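Local coordinates for polysaccharide biosynthesis protein CapD (Bacillus thuringiensis HD-771, PDB 6BWC) that binds NADP and UDP-N-acetylglucosamine and takes part in CMP-pseudaminic acid biosynthesis, probably as a dehydratase-like enzyme of the short-chain dehydrogenase family, at residues V85-H90 and L103-G108; V124-S129 and L144-L149; G64-Y69 and Q110-A115. The protein carries 2 engineered substitutions. One frame throughout, in Å; residues are numbered along the deposited sequence.

All three contacts touch one NADP in a Rossmann-type domain. Contacts 1 and 3 share the helix 98-118: its 103-108 turns meet the loop 85-90, and its 110-115 turns meet the loop 64-69. Their centres are about 11 Å apart, and Thr104 OG1 lies 2.8 Å from Arg67 NE, a probable hydrogen bond between them. Contact 2 belongs to the next strand and helix, with its centre about 10 Å from contact 1 and about 14 Å from contact 3; Ile106 CG1 packs on Thr145 CG2 at 3.6 Å. The contact 3 loop bonds the adenine, contact 1 follows the cofactor from adenine to nicotinamide-side phosphate, and contact 2 touches the nicotinamide and its ribose.

Contact 1. Residues V85-H90 and L103-G108; sequences VAAMKH and LTNIFG. With NAP (NADP nicotinamide-adenine-dinucleotide phosphate), chain N.
The loop 85-90 runs past the side of the helical turns 103-108 at Ala87 and Asn105, whose CA atoms come within 5.4 Å of each other. Asn105 does most of the work, gripping the backbone of Met88 with both ends of its amide. Its OD1 takes the N-H of Met88 at 3.0 Å, on a lone pair and in the carbonyl plane, though the N-H is bent to 139°. Its ND2 gives a straighter bond to Met88 O, 3.0 Å long, and that oxygen lies almost exactly in the amide plane. With both amide ends engaged, the rotation of the group is fixed; Thr142 of the helix 138-156 adds a further hydrogen bond to ND2. The loop follows the strand 81-84 of the Rossmann sheet, at the end where the cofactor binds, so the paired Asn105 bonds join a cofactor-lining loop to helix 98-118. One residue earlier, Thr104 lays its methyl CG2 against Ala87 CA at 3.7 Å; chi1 of -60° puts OG1 beside the backbone N and leaves CG2 anti to it, facing the loop, and OG1 bonds to Arg67 NE. The Lys89 side chain runs along the cofactor. Its NZ donates a hydrogen bond of 2.7 Å to the nicotinamide-side phosphate oxygen NAP O2N and is also hydrogen-bonded to Arg176 O, while Lys89 O bonds to the bound UDP-N-acetylglucosamine.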
loop_
_atom_site.group_PDB
_atom_site.type_symbol
_atom_site.label_atom_id
_atom_site.label_comp_id
_atom_site.label_asym_id
_atom_site.label_seq_id
_atom_site.Cartn_x
_atom_site.Cartn_y
_atom_site.Cartn_z
ATOM N N VAL C 85 -10.988 3.715 22.224
ATOM C CA VAL C 85 -12.401 4.070 22.338
ATOM C C VAL C 85 -13.040 4.533 20.983
ATOM O O VAL C 85 -14.280 4.658 20.867
ATOM C CB VAL C 85 -12.532 5.159 23.424
ATOM C CG1 VAL C 85 -13.973 5.285 23.913
ATOM C CG2 VAL C 85 -11.625 4.827 24.600
ATOM N N ALA C 86 -12.211 4.766 19.951
ATOM C CA ALA C 86 -12.708 5.005 18.581
ATOM C C ALA C 86 -13.317 3.754 17.900
ATOM O O ALA C 86 -12.845 2.610 18.112
ATOM C CB ALA C 86 -11.612 5.612 17.710
ATOM N N ALA C 87 -14.360 4.019 17.091
ATOM C CA ALA C 87 -15.163 3.018 16.351
ATOM C C ALA C 87 -16.384 3.649 15.687
ATOM O O ALA C 87 -16.868 4.717 16.069
ATOM C CB ALA C 87 -15.640 1.883 17.252
ATOM N N MET C 88 -16.889 2.955 14.682
ATOM C CA MET C 88 -18.243 3.196 14.215
ATOM C C MET C 88 -19.102 2.295 15.074
ATOM O O MET C 88 -18.898 1.076 15.059
ATOM C CB MET C 88 -18.405 2.839 12.737
ATOM C CG MET C 88 -17.779 3.854 11.796
ATOM S SD MET C 88 -17.698 3.192 10.146
ATOM C CE MET C 88 -19.427 3.256 9.714
ATOM N N LYS C 89 -20.031 2.908 15.807
ATOM C CA LYS C 89 -20.834 2.266 16.841
ATOM C C LYS C 89 -22.316 2.205 16.512
ATOM O O LYS C 89 -23.114 1.861 17.388
ATOM C CB LYS C 89 -20.689 3.060 18.145
ATOM C CG LYS C 89 -21.281 4.493 18.147
ATOM C CD LYS C 89 -21.446 5.003 19.572
ATOM C CE LYS C 89 -22.110 6.361 19.602
ATOM N NZ LYS C 89 -22.592 6.714 20.971
ATOM N N HIS C 90 -22.694 2.583 15.292
ATOM C CA HIS C 90 -24.091 2.593 14.882
ATOM C C HIS C 90 -24.401 1.347 14.108
ATOM O O HIS C 90 -23.757 1.086 13.094
ATOM C CB HIS C 90 -24.378 3.748 13.960
ATOM C CG HIS C 90 -24.772 5.004 14.656
ATOM N ND1 HIS C 90 -26.078 5.435 14.713
ATOM C CD2 HIS C 90 -24.034 5.947 15.280
ATOM C CE1 HIS C 90 -26.131 6.576 15.373
ATOM N NE2 HIS C 90 -24.902 6.912 15.721
ATOM N N LEU C 103 -12.744 -1.348 8.303
ATOM C CA LEU C 103 -11.524 -0.562 8.423
ATOM C C LEU C 103 -11.399 0.057 9.835
ATOM O O LEU C 103 -10.377 -0.083 10.502
ATOM C CB LEU C 103 -11.441 0.516 7.319
ATOM C CG LEU C 103 -11.351 0.040 5.838
ATOM C CD1 LEU C 103 -11.277 1.187 4.842
ATOM C CD2 LEU C 103 -10.172 -0.888 5.615
ATOM N N THR C 104 -12.455 0.683 10.315
ATOM C CA THR C 104 -12.397 1.359 11.593
ATOM C C THR C 104 -12.411 0.354 12.768
ATOM O O THR C 104 -11.556 0.440 13.668
ATOM C CB THR C 104 -13.522 2.416 11.663
ATOM O OG1 THR C 104 -13.344 3.379 10.606
ATOM C CG2 THR C 104 -13.523 3.162 12.996
ATOM N N ASN C 105 -13.350 -0.599 12.759
ATOM C CA ASN C 105 -13.511 -1.523 13.889
ATOM C C ASN C 105 -12.503 -2.706 13.949
ATOM O O ASN C 105 -12.094 -3.091 15.058
ATOM C CB ASN C 105 -14.962 -2.044 13.991
ATOM C CG ASN C 105 -15.983 -0.947 14.350
ATOM O OD1 ASN C 105 -15.634 0.205 14.598
ATOM N ND2 ASN C 105 -17.268 -1.323 14.381
ATOM N N ILE C 106 -12.104 -3.277 12.795
ATOM C CA ILE C 106 -11.121 -4.399 12.766
ATOM C C ILE C 106 -9.705 -3.905 12.454
ATOM O O ILE C 106 -8.821 -3.973 13.336
ATOM C CB ILE C 106 -11.520 -5.526 11.773
ATOM C CG1 ILE C 106 -12.898 -6.092 12.129
ATOM C CG2 ILE C 106 -10.481 -6.655 11.767
ATOM C CD1 ILE C 106 -13.505 -6.965 11.057
ATOM N N PHE C 107 -9.500 -3.394 11.228
ATOM C CA PHE C 107 -8.164 -3.010 10.735
ATOM C C PHE C 107 -7.528 -1.981 11.649
ATOM O O PHE C 107 -6.328 -2.056 11.926
ATOM C CB PHE C 107 -8.185 -2.521 9.258
ATOM C CG PHE C 107 -6.824 -2.032 8.721
ATOM C CD1 PHE C 107 -5.679 -2.853 8.766
ATOM C CD2 PHE C 107 -6.682 -0.739 8.167
ATOM C CE1 PHE C 107 -4.440 -2.415 8.284
ATOM C CE2 PHE C 107 -5.442 -0.303 7.665
ATOM C CZ PHE C 107 -4.324 -1.146 7.718
ATOM N N GLY C 108 -8.338 -1.053 12.148
ATOM C CA GLY C 108 -7.882 -0.060 13.138
ATOM C C GLY C 108 -7.512 -0.625 14.508
ATOM O O GLY C 108 -6.548 -0.142 15.141
HETATM P PA NAP N . -18.594 8.371 19.981
HETATM O O1A NAP N . -19.179 9.489 20.795
HETATM O O2A NAP N . -19.043 8.277 18.563
HETATM O O5B NAP N . -17.003 8.429 20.033
HETATM C C5B NAP N . -16.239 7.959 18.920
HETATM C C4B NAP N . -14.828 8.534 18.997
HETATM O O4B NAP N . -13.944 7.960 18.036
HETATM C C3B NAP N . -14.851 10.004 18.674
HETATM O O3B NAP N . -13.795 10.560 19.452
HETATM C C2B NAP N . -14.577 10.034 17.192
HETATM O O2B NAP N . -14.149 11.334 16.842
HETATM C C1B NAP N . -13.529 8.927 17.062
HETATM N N9A NAP N . -13.339 8.204 15.759
HETATM C C8A NAP N . -14.253 7.643 14.914
HETATM N N7A NAP N . -13.656 7.038 13.831
HETATM C C5A NAP N . -12.331 7.205 13.985
HETATM C C6A NAP N . -11.093 6.851 13.247
HETATM N N6A NAP N . -11.124 6.172 12.092
HETATM N N1A NAP N . -9.908 7.218 13.762
HETATM C C2A NAP N . -9.804 7.903 14.914
HETATM N N3A NAP N . -10.875 8.269 15.637
HETATM C C4A NAP N . -12.136 7.960 15.244
HETATM O O3 NAP N . -18.804 6.930 20.676
HETATM P PN NAP N . -18.957 6.595 22.255
HETATM O O1N NAP N . -18.034 7.452 23.110
HETATM O O2N NAP N . -20.415 6.487 22.578
HETATM O O5D NAP N . -18.475 5.080 22.296
HETATM C C5D NAP N . -17.104 4.807 22.449
HETATM C C4D NAP N . -16.855 3.307 22.327
HETATM O O4D NAP N . -17.807 2.634 23.162
HETATM C C3D NAP N . -16.959 2.666 20.932
HETATM O O3D NAP N . -15.821 1.825 20.733
HETATM C C2D NAP N . -18.223 1.839 20.963
HETATM O O2D NAP N . -18.124 0.646 20.179
HETATM C C1D NAP N . -18.355 1.517 22.452
HETATM N N1N NAP N . -19.726 1.268 22.914
HETATM C C2N NAP N . -20.558 2.316 23.031
HETATM C C3N NAP N . -21.868 2.203 23.459
HETATM C C7N NAP N . -22.796 3.364 23.554
HETATM O O7N NAP N . -23.988 3.136 23.769
HETATM N N7N NAP N . -22.372 4.619 23.386
HETATM C C4N NAP N . -22.378 0.865 23.852
HETATM C C5N NAP N . -21.392 -0.207 23.677
HETATM C C6N NAP N . -20.101 0.031 23.240
HETATM P P2B NAP N . -14.153 11.840 15.312
HETATM O O1X NAP N . -13.926 13.321 15.547
HETATM O O2X NAP N . -12.945 11.204 14.658
HETATM O O3X NAP N . -15.514 11.430 14.700
#

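Contact 2. Residues V124-S129 and L144-L149; sequences VVFTSS and LTAERL. With NAP (NADP nicotinamide-adenine-dinucleotide phosphate), chain N.
Phe126 and Ser128, two residues apart on the strand 124-129, both direct their side chains at the helix 144-149 and meet consecutive residues there. The Phe126 ring presents its outer end, CZ and CE2, to the methyl of Ala146, with CZ 3.3 Å from Ala146 CB; the methyl comes in obliquely. CE2 also lies 3.7 Å from Glu147 N. Ser128 has OG anti to its backbone N (chi1 -174°), which carries the hydroxyl out to Glu147. There Ser128 OG is 2.9 Å from Glu147 OE2, a hydrogen bond whose proton could instead go to Ser129 O. The other carboxylate oxygen, OE1, forms a salt bridge with Arg168 of the next strand, which probably balances the buried carboxylate. On the opposite side of the strand, Thr127 turns its CG2 to the nicotinamide ribose. At the strand's end Ser129 CB lies 3.6 Å from NAP C5N, and its OG bonds to UDP-N-acetylglucosamine. Strand and helix run roughly antiparallel (148°), the axes of the two short segments 8.6 Å apart at closest approach, as expected in a beta-alpha-beta unit. The strand sits between 81-84 and 163-169 in the sheet, and the helix packs beside 98-118 through Ala146 on Thr109 and Leu149 on Ile113.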
loop_
_atom_site.group_PDB
_atom_site.type_symbol
_atom_site.label_atom_id
_atom_site.label_comp_id
_atom_site.label_asym_id
_atom_site.label_seq_id
_atom_site.Cartn_x
_atom_site.Cartn_y
_atom_site.Cartn_z
ATOM N N VAL C 124 -3.329 -1.700 27.266
ATOM C CA VAL C 124 -4.361 -1.243 26.351
ATOM C C VAL C 124 -5.693 -1.792 26.817
ATOM O O VAL C 124 -5.790 -2.974 27.159
ATOM C CB VAL C 124 -4.144 -1.808 24.950
ATOM C CG1 VAL C 124 -5.189 -1.260 23.976
ATOM C CG2 VAL C 124 -2.724 -1.514 24.499
ATOM N N VAL C 125 -6.712 -0.934 26.814
ATOM C CA VAL C 125 -8.092 -1.335 27.083
ATOM C C VAL C 125 -8.911 -1.095 25.834
ATOM O O VAL C 125 -9.055 0.043 25.407
ATOM C CB VAL C 125 -8.686 -0.550 28.257
ATOM C CG1 VAL C 125 -10.185 -0.801 28.380
ATOM C CG2 VAL C 125 -7.962 -0.941 29.543
ATOM N N PHE C 126 -9.408 -2.175 25.243
ATOM C CA PHE C 126 -10.353 -2.087 24.146
ATOM C C PHE C 126 -11.768 -1.976 24.722
ATOM O O PHE C 126 -12.117 -2.592 25.753
ATOM C CB PHE C 126 -10.245 -3.304 23.218
ATOM C CG PHE C 126 -11.255 -3.302 22.096
ATOM C CD1 PHE C 126 -11.304 -2.245 21.196
ATOM C CD2 PHE C 126 -12.142 -4.359 21.925
ATOM C CE1 PHE C 126 -12.226 -2.219 20.162
ATOM C CE2 PHE C 126 -13.072 -4.347 20.896
ATOM C CZ PHE C 126 -13.118 -3.268 20.021
ATOM N N THR C 127 -12.582 -1.207 24.024
ATOM C CA THR C 127 -13.916 -0.897 24.448
ATOM C C THR C 127 -14.856 -1.586 23.459
ATOM O O THR C 127 -15.108 -1.075 22.355
ATOM C CB THR C 127 -14.034 0.629 24.507
ATOM O OG1 THR C 127 -13.657 1.054 25.819
ATOM C CG2 THR C 127 -15.380 1.098 24.245
ATOM N N SER C 128 -15.339 -2.771 23.856
ATOM C CA SER C 128 -16.287 -3.574 23.044
ATOM C C SER C 128 -17.693 -3.243 23.465
ATOM O O SER C 128 -17.889 -2.472 24.407
ATOM C CB SER C 128 -16.062 -5.085 23.225
ATOM O OG SER C 128 -16.879 -5.835 22.344
ATOM N N SER C 129 -18.657 -3.831 22.751
ATOM C CA SER C 129 -20.082 -3.804 23.108
ATOM C C SER C 129 -20.598 -5.193 23.482
ATOM O O SER C 129 -20.004 -6.206 23.120
ATOM C CB SER C 129 -20.893 -3.299 21.927
ATOM O OG SER C 129 -22.274 -3.541 22.132
ATOM N N LEU C 144 -17.016 -8.639 17.914
ATOM C CA LEU C 144 -16.528 -9.981 18.161
ATOM C C LEU C 144 -15.115 -10.156 17.616
ATOM O O LEU C 144 -14.218 -10.633 18.337
ATOM C CB LEU C 144 -17.461 -11.017 17.539
ATOM C CG LEU C 144 -17.223 -12.489 17.861
ATOM C CD1 LEU C 144 -17.080 -12.728 19.356
ATOM C CD2 LEU C 144 -18.397 -13.287 17.340
ATOM N N THR C 145 -14.910 -9.745 16.369
ATOM C CA THR C 145 -13.594 -9.860 15.733
ATOM C C THR C 145 -12.531 -9.027 16.454
ATOM O O THR C 145 -11.463 -9.536 16.772
ATOM C CB THR C 145 -13.666 -9.509 14.246
ATOM O OG1 THR C 145 -14.343 -10.563 13.568
ATOM C CG2 THR C 145 -12.297 -9.351 13.627
ATOM N N ALA C 146 -12.830 -7.763 16.728
ATOM C CA ALA C 146 -11.945 -6.918 17.552
ATOM C C ALA C 146 -11.607 -7.578 18.891
ATOM O O ALA C 146 -10.447 -7.873 19.136
ATOM C CB ALA C 146 -12.554 -5.552 17.771
ATOM N N GLU C 147 -12.622 -7.849 19.725
ATOM C CA GLU C 147 -12.469 -8.713 20.914
ATOM C C GLU C 147 -11.494 -9.871 20.717
ATOM O O GLU C 147 -10.637 -10.144 21.583
ATOM C CB GLU C 147 -13.818 -9.296 21.323
ATOM C CG GLU C 147 -14.663 -8.327 22.148
ATOM C CD GLU C 147 -15.605 -9.011 23.114
ATOM O OE1 GLU C 147 -15.185 -9.993 23.756
ATOM O OE2 GLU C 147 -16.751 -8.543 23.241
ATOM N N ARG C 148 -11.644 -10.534 19.570
ATOM C CA ARG C 148 -10.770 -11.642 19.184
ATOM C C ARG C 148 -9.327 -11.264 18.884
ATOM O O ARG C 148 -8.410 -11.973 19.322
ATOM C CB ARG C 148 -11.375 -12.440 18.019
ATOM C CG ARG C 148 -11.941 -13.789 18.412
ATOM C CD ARG C 148 -12.715 -13.775 19.719
ATOM N NE ARG C 148 -13.690 -14.860 19.737
ATOM C CZ ARG C 148 -14.741 -14.926 20.550
ATOM N NH1 ARG C 148 -15.590 -15.945 20.453
ATOM N NH2 ARG C 148 -14.962 -13.978 21.456
ATOM N N LEU C 149 -9.126 -10.183 18.134
ATOM C CA LEU C 149 -7.780 -9.610 17.950
ATOM C C LEU C 149 -7.085 -9.304 19.285
ATOM O O LEU C 149 -5.904 -9.550 19.469
ATOM C CB LEU C 149 -7.857 -8.304 17.179
ATOM C CG LEU C 149 -7.693 -8.250 15.680
ATOM C CD1 LEU C 149 -8.003 -9.553 14.972
ATOM C CD2 LEU C 149 -8.593 -7.130 15.180
HETATM P PA NAP N . -18.594 8.371 19.981
HETATM O O1A NAP N . -19.179 9.489 20.795
HETATM O O2A NAP N . -19.043 8.277 18.563
HETATM O O5B NAP N . -17.003 8.429 20.033
HETATM C C5B NAP N . -16.239 7.959 18.920
HETATM C C4B NAP N . -14.828 8.534 18.997
HETATM O O4B NAP N . -13.944 7.960 18.036
HETATM C C3B NAP N . -14.851 10.004 18.674
HETATM O O3B NAP N . -13.795 10.560 19.452
HETATM C C2B NAP N . -14.577 10.034 17.192
HETATM O O2B NAP N . -14.149 11.334 16.842
HETATM C C1B NAP N . -13.529 8.927 17.062
HETATM N N9A NAP N . -13.339 8.204 15.759
HETATM C C8A NAP N . -14.253 7.643 14.914
HETATM N N7A NAP N . -13.656 7.038 13.831
HETATM C C5A NAP N . -12.331 7.205 13.985
HETATM C C6A NAP N . -11.093 6.851 13.247
HETATM N N6A NAP N . -11.124 6.172 12.092
HETATM N N1A NAP N . -9.908 7.218 13.762
HETATM C C2A NAP N . -9.804 7.903 14.914
HETATM N N3A NAP N . -10.875 8.269 15.637
HETATM C C4A NAP N . -12.136 7.960 15.244
HETATM O O3 NAP N . -18.804 6.930 20.676
HETATM P PN NAP N . -18.957 6.595 22.255
HETATM O O1N NAP N . -18.034 7.452 23.110
HETATM O O2N NAP N . -20.415 6.487 22.578
HETATM O O5D NAP N . -18.475 5.080 22.296
HETATM C C5D NAP N . -17.104 4.807 22.449
HETATM C C4D NAP N . -16.855 3.307 22.327
HETATM O O4D NAP N . -17.807 2.634 23.162
HETATM C C3D NAP N . -16.959 2.666 20.932
HETATM O O3D NAP N . -15.821 1.825 20.733
HETATM C C2D NAP N . -18.223 1.839 20.963
HETATM O O2D NAP N . -18.124 0.646 20.179
HETATM C C1D NAP N . -18.355 1.517 22.452
HETATM N N1N NAP N . -19.726 1.268 22.914
HETATM C C2N NAP N . -20.558 2.316 23.031
HETATM C C3N NAP N . -21.868 2.203 23.459
HETATM C C7N NAP N . -22.796 3.364 23.554
HETATM O O7N NAP N . -23.988 3.136 23.769
HETATM N N7N NAP N . -22.372 4.619 23.386
HETATM C C4N NAP N . -22.378 0.865 23.852
HETATM C C5N NAP N . -21.392 -0.207 23.677
HETATM C C6N NAP N . -20.101 0.031 23.240
HETATM P P2B NAP N . -14.153 11.840 15.312
HETATM O O1X NAP N . -13.926 13.321 15.547
HETATM O O2X NAP N . -12.945 11.204 14.658
HETATM O O3X NAP N . -15.514 11.430 14.700
#

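Contact 3. Residues G64-Y69 and Q110-A115; sequences GDIRNY and QNVIKA. With NAP (NADP nicotinamide-adenine-dinucleotide phosphate), chain N.
The ring of Tyr69 carries the ammonium group of Lys114 over one face and the helix backbone at its edge. Lys114 NZ stands 3.4 Å from the ring centroid and only 8° off the normal, a cation-pi contact, with CE behind it making a CH-pi contact to the same face. The lysine chain is extended through CE and bent at the last torsion, chi4, which brings NZ over the ring, and it crosses the tyrosine at about a right angle; the charge has a second, long and weak partner in Asp70 of a neighbouring subunit. At the ring edge, near its plane, lie Asn111 O and Ala115 N, and Tyr69 CE1 also packs on Ala115 CB at 3.4 Å.

The second flat group is the amide of Asn111, turned 64° from the tyrosine ring. Its ND2 bonds to Ile66 O at 2.9 Å, nearly straight at 171° and within the amide plane, while the donor sits somewhat tilted from the carbonyl plane of Ile66. OD1 of Asn111 rests beside Tyr69 CB. One helix residue thus holds the loop at the turn from Asp65 to Asn68, a type I beta turn.

Inside that turn Asp65 OD1 accepts a 2.7 Å hydrogen bond from Arg67 N through its anti lone pair, forming an Asx turn that steadies the carboxylate. The same oxygen receives the adenine amino group NAP N6A at 2.9 Å, and Ile66 N donates to NAP N1A at 3.1 Å. Ile66 CG1 and CD1 lie against the adenine as well. An aspartate and the following backbone N-H, just after a strand of the Rossmann sheet, reading N6 and N1 of the adenine is typical of the cofactor site of short-chain dehydrogenases.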
loop_
_atom_site.group_PDB
_atom_site.type_symbol
_atom_site.label_atom_id
_atom_site.label_comp_id
_atom_site.label_asym_id
_atom_site.label_seq_id
_atom_site.Cartn_x
_atom_site.Cartn_y
_atom_site.Cartn_z
ATOM N N GLY C 64 -5.866 12.669 13.647
ATOM C CA GLY C 64 -5.386 11.366 13.183
ATOM C C GLY C 64 -6.498 10.364 12.927
ATOM O O GLY C 64 -7.654 10.575 13.350
ATOM N N ASP C 65 -6.153 9.277 12.223
ATOM C CA ASP C 65 -7.094 8.205 11.953
ATOM C C ASP C 65 -6.492 6.845 12.251
ATOM O O ASP C 65 -5.456 6.527 11.719
ATOM C CB ASP C 65 -7.520 8.290 10.508
ATOM C CG ASP C 65 -8.687 7.393 10.181
ATOM O OD1 ASP C 65 -8.650 6.184 10.510
ATOM O OD2 ASP C 65 -9.646 7.893 9.564
ATOM N N ILE C 66 -7.181 6.034 13.066
ATOM C CA ILE C 66 -6.742 4.643 13.409
ATOM C C ILE C 66 -6.623 3.653 12.231
ATOM O O ILE C 66 -6.055 2.570 12.401
ATOM C CB ILE C 66 -7.494 3.975 14.640
ATOM C CG1 ILE C 66 -9.013 4.153 14.705
ATOM C CG2 ILE C 66 -7.032 4.580 15.945
ATOM C CD1 ILE C 66 -9.768 3.210 13.838
ATOM N N ARG C 67 -7.131 4.026 11.048
ATOM C CA ARG C 67 -6.873 3.295 9.800
ATOM C C ARG C 67 -5.402 3.516 9.333
ATOM O O ARG C 67 -4.834 2.690 8.614
ATOM C CB ARG C 67 -7.873 3.726 8.717
ATOM C CG ARG C 67 -9.361 3.481 9.055
ATOM C CD ARG C 67 -10.330 4.141 8.056
ATOM N NE ARG C 67 -11.761 3.886 8.340
ATOM C CZ ARG C 67 -12.781 4.174 7.504
ATOM N NH1 ARG C 67 -12.553 4.721 6.309
ATOM N NH2 ARG C 67 -14.041 3.902 7.849
ATOM N N ASN C 68 -4.799 4.624 9.777
ATOM C CA ASN C 68 -3.403 4.979 9.515
ATOM C C ASN C 68 -2.452 4.412 10.579
ATOM O O ASN C 68 -2.370 4.975 11.660
ATOM C CB ASN C 68 -3.290 6.524 9.485
ATOM C CG ASN C 68 -2.135 7.026 8.645
ATOM O OD1 ASN C 68 -1.154 6.328 8.405
ATOM N ND2 ASN C 68 -2.255 8.248 8.188
ATOM N N TYR C 69 -1.730 3.324 10.290
ATOM C CA TYR C 69 -0.826 2.757 11.297
ATOM C C TYR C 69 0.253 3.762 11.758
ATOM O O TYR C 69 0.362 4.060 12.942
ATOM C CB TYR C 69 -0.152 1.455 10.838
ATOM C CG TYR C 69 0.915 1.016 11.824
ATOM C CD1 TYR C 69 0.586 0.305 12.992
ATOM C CD2 TYR C 69 2.252 1.376 11.628
ATOM C CE1 TYR C 69 1.571 -0.044 13.916
ATOM C CE2 TYR C 69 3.250 1.030 12.544
ATOM C CZ TYR C 69 2.916 0.328 13.689
ATOM O OH TYR C 69 3.942 0.005 14.562
ATOM N N GLN C 110 -6.289 -3.608 14.844
ATOM C CA GLN C 110 -4.949 -4.185 14.616
ATOM C C GLN C 110 -3.850 -3.175 14.619
ATOM O O GLN C 110 -2.803 -3.428 15.192
ATOM C CB GLN C 110 -4.843 -4.954 13.315
ATOM C CG GLN C 110 -5.263 -6.381 13.520
ATOM C CD GLN C 110 -4.225 -7.201 14.249
ATOM O OE1 GLN C 110 -3.174 -7.512 13.677
ATOM N NE2 GLN C 110 -4.537 -7.604 15.501
ATOM N N ASN C 111 -4.075 -2.045 13.963
ATOM C CA ASN C 111 -3.097 -0.976 14.001
ATOM C C ASN C 111 -2.760 -0.595 15.457
ATOM O O ASN C 111 -1.583 -0.509 15.784
ATOM C CB ASN C 111 -3.543 0.242 13.169
ATOM C CG ASN C 111 -3.491 -0.014 11.668
ATOM O OD1 ASN C 111 -2.714 -0.873 11.192
ATOM N ND2 ASN C 111 -4.330 0.733 10.900
ATOM N N VAL C 112 -3.767 -0.430 16.323
ATOM C CA VAL C 112 -3.512 -0.173 17.740
ATOM C C VAL C 112 -2.587 -1.255 18.346
ATOM O O VAL C 112 -1.529 -0.947 18.916
ATOM C CB VAL C 112 -4.840 -0.055 18.529
ATOM C CG1 VAL C 112 -4.643 -0.153 20.038
ATOM C CG2 VAL C 112 -5.515 1.257 18.190
ATOM N N ILE C 113 -2.985 -2.513 18.190
ATOM C CA ILE C 113 -2.281 -3.650 18.786
ATOM C C ILE C 113 -0.803 -3.698 18.365
ATOM O O ILE C 113 0.109 -3.790 19.207
ATOM C CB ILE C 113 -3.021 -4.973 18.437
ATOM C CG1 ILE C 113 -4.348 -5.020 19.221
ATOM C CG2 ILE C 113 -2.166 -6.203 18.770
ATOM C CD1 ILE C 113 -5.379 -6.016 18.734
ATOM N N LYS C 114 -0.599 -3.625 17.052
ATOM C CA LYS C 114 0.713 -3.613 16.424
ATOM C C LYS C 114 1.568 -2.415 16.885
ATOM O O LYS C 114 2.742 -2.565 17.212
ATOM C CB LYS C 114 0.480 -3.551 14.918
ATOM C CG LYS C 114 1.694 -3.776 14.043
ATOM C CD LYS C 114 1.378 -3.484 12.560
ATOM C CE LYS C 114 2.633 -3.012 11.775
ATOM N NZ LYS C 114 2.333 -1.983 10.719
ATOM N N ALA C 115 0.959 -1.234 16.910
ATOM C CA ALA C 115 1.619 0.000 17.325
ATOM C C ALA C 115 1.978 0.027 18.813
ATOM O O ALA C 115 3.009 0.616 19.211
ATOM C CB ALA C 115 0.730 1.193 17.016
HETATM P PA NAP N . -18.594 8.371 19.981
HETATM O O1A NAP N . -19.179 9.489 20.795
HETATM O O2A NAP N . -19.043 8.277 18.563
HETATM O O5B NAP N . -17.003 8.429 20.033
HETATM C C5B NAP N . -16.239 7.959 18.920
HETATM C C4B NAP N . -14.828 8.534 18.997
HETATM O O4B NAP N . -13.944 7.960 18.036
HETATM C C3B NAP N . -14.851 10.004 18.674
HETATM O O3B NAP N . -13.795 10.560 19.452
HETATM C C2B NAP N . -14.577 10.034 17.192
HETATM O O2B NAP N . -14.149 11.334 16.842
HETATM C C1B NAP N . -13.529 8.927 17.062
HETATM N N9A NAP N . -13.339 8.204 15.759
HETATM C C8A NAP N . -14.253 7.643 14.914
HETATM N N7A NAP N . -13.656 7.038 13.831
HETATM C C5A NAP N . -12.331 7.205 13.985
HETATM C C6A NAP N . -11.093 6.851 13.247
HETATM N N6A NAP N . -11.124 6.172 12.092
HETATM N N1A NAP N . -9.908 7.218 13.762
HETATM C C2A NAP N . -9.804 7.903 14.914
HETATM N N3A NAP N . -10.875 8.269 15.637
HETATM C C4A NAP N . -12.136 7.960 15.244
HETATM O O3 NAP N . -18.804 6.930 20.676
HETATM P PN NAP N . -18.957 6.595 22.255
HETATM O O1N NAP N . -18.034 7.452 23.110
HETATM O O2N NAP N . -20.415 6.487 22.578
HETATM O O5D NAP N . -18.475 5.080 22.296
HETATM C C5D NAP N . -17.104 4.807 22.449
HETATM C C4D NAP N . -16.855 3.307 22.327
HETATM O O4D NAP N . -17.807 2.634 23.162
HETATM C C3D NAP N . -16.959 2.666 20.932
HETATM O O3D NAP N . -15.821 1.825 20.733
HETATM C C2D NAP N . -18.223 1.839 20.963
HETATM O O2D NAP N . -18.124 0.646 20.179
HETATM C C1D NAP N . -18.355 1.517 22.452
HETATM N N1N NAP N . -19.726 1.268 22.914
HETATM C C2N NAP N . -20.558 2.316 23.031
HETATM C C3N NAP N . -21.868 2.203 23.459
HETATM C C7N NAP N . -22.796 3.364 23.554
HETATM O O7N NAP N . -23.988 3.136 23.769
HETATM N N7N NAP N . -22.372 4.619 23.386
HETATM C C4N NAP N . -22.378 0.865 23.852
HETATM C C5N NAP N . -21.392 -0.207 23.677
HETATM C C6N NAP N . -20.101 0.031 23.240
HETATM P P2B NAP N . -14.153 11.840 15.312
HETATM O O1X NAP N . -13.926 13.321 15.547
HETATM O O2X NAP N . -12.945 11.204 14.658
HETATM O O3X NAP N . -15.514 11.430 14.700
#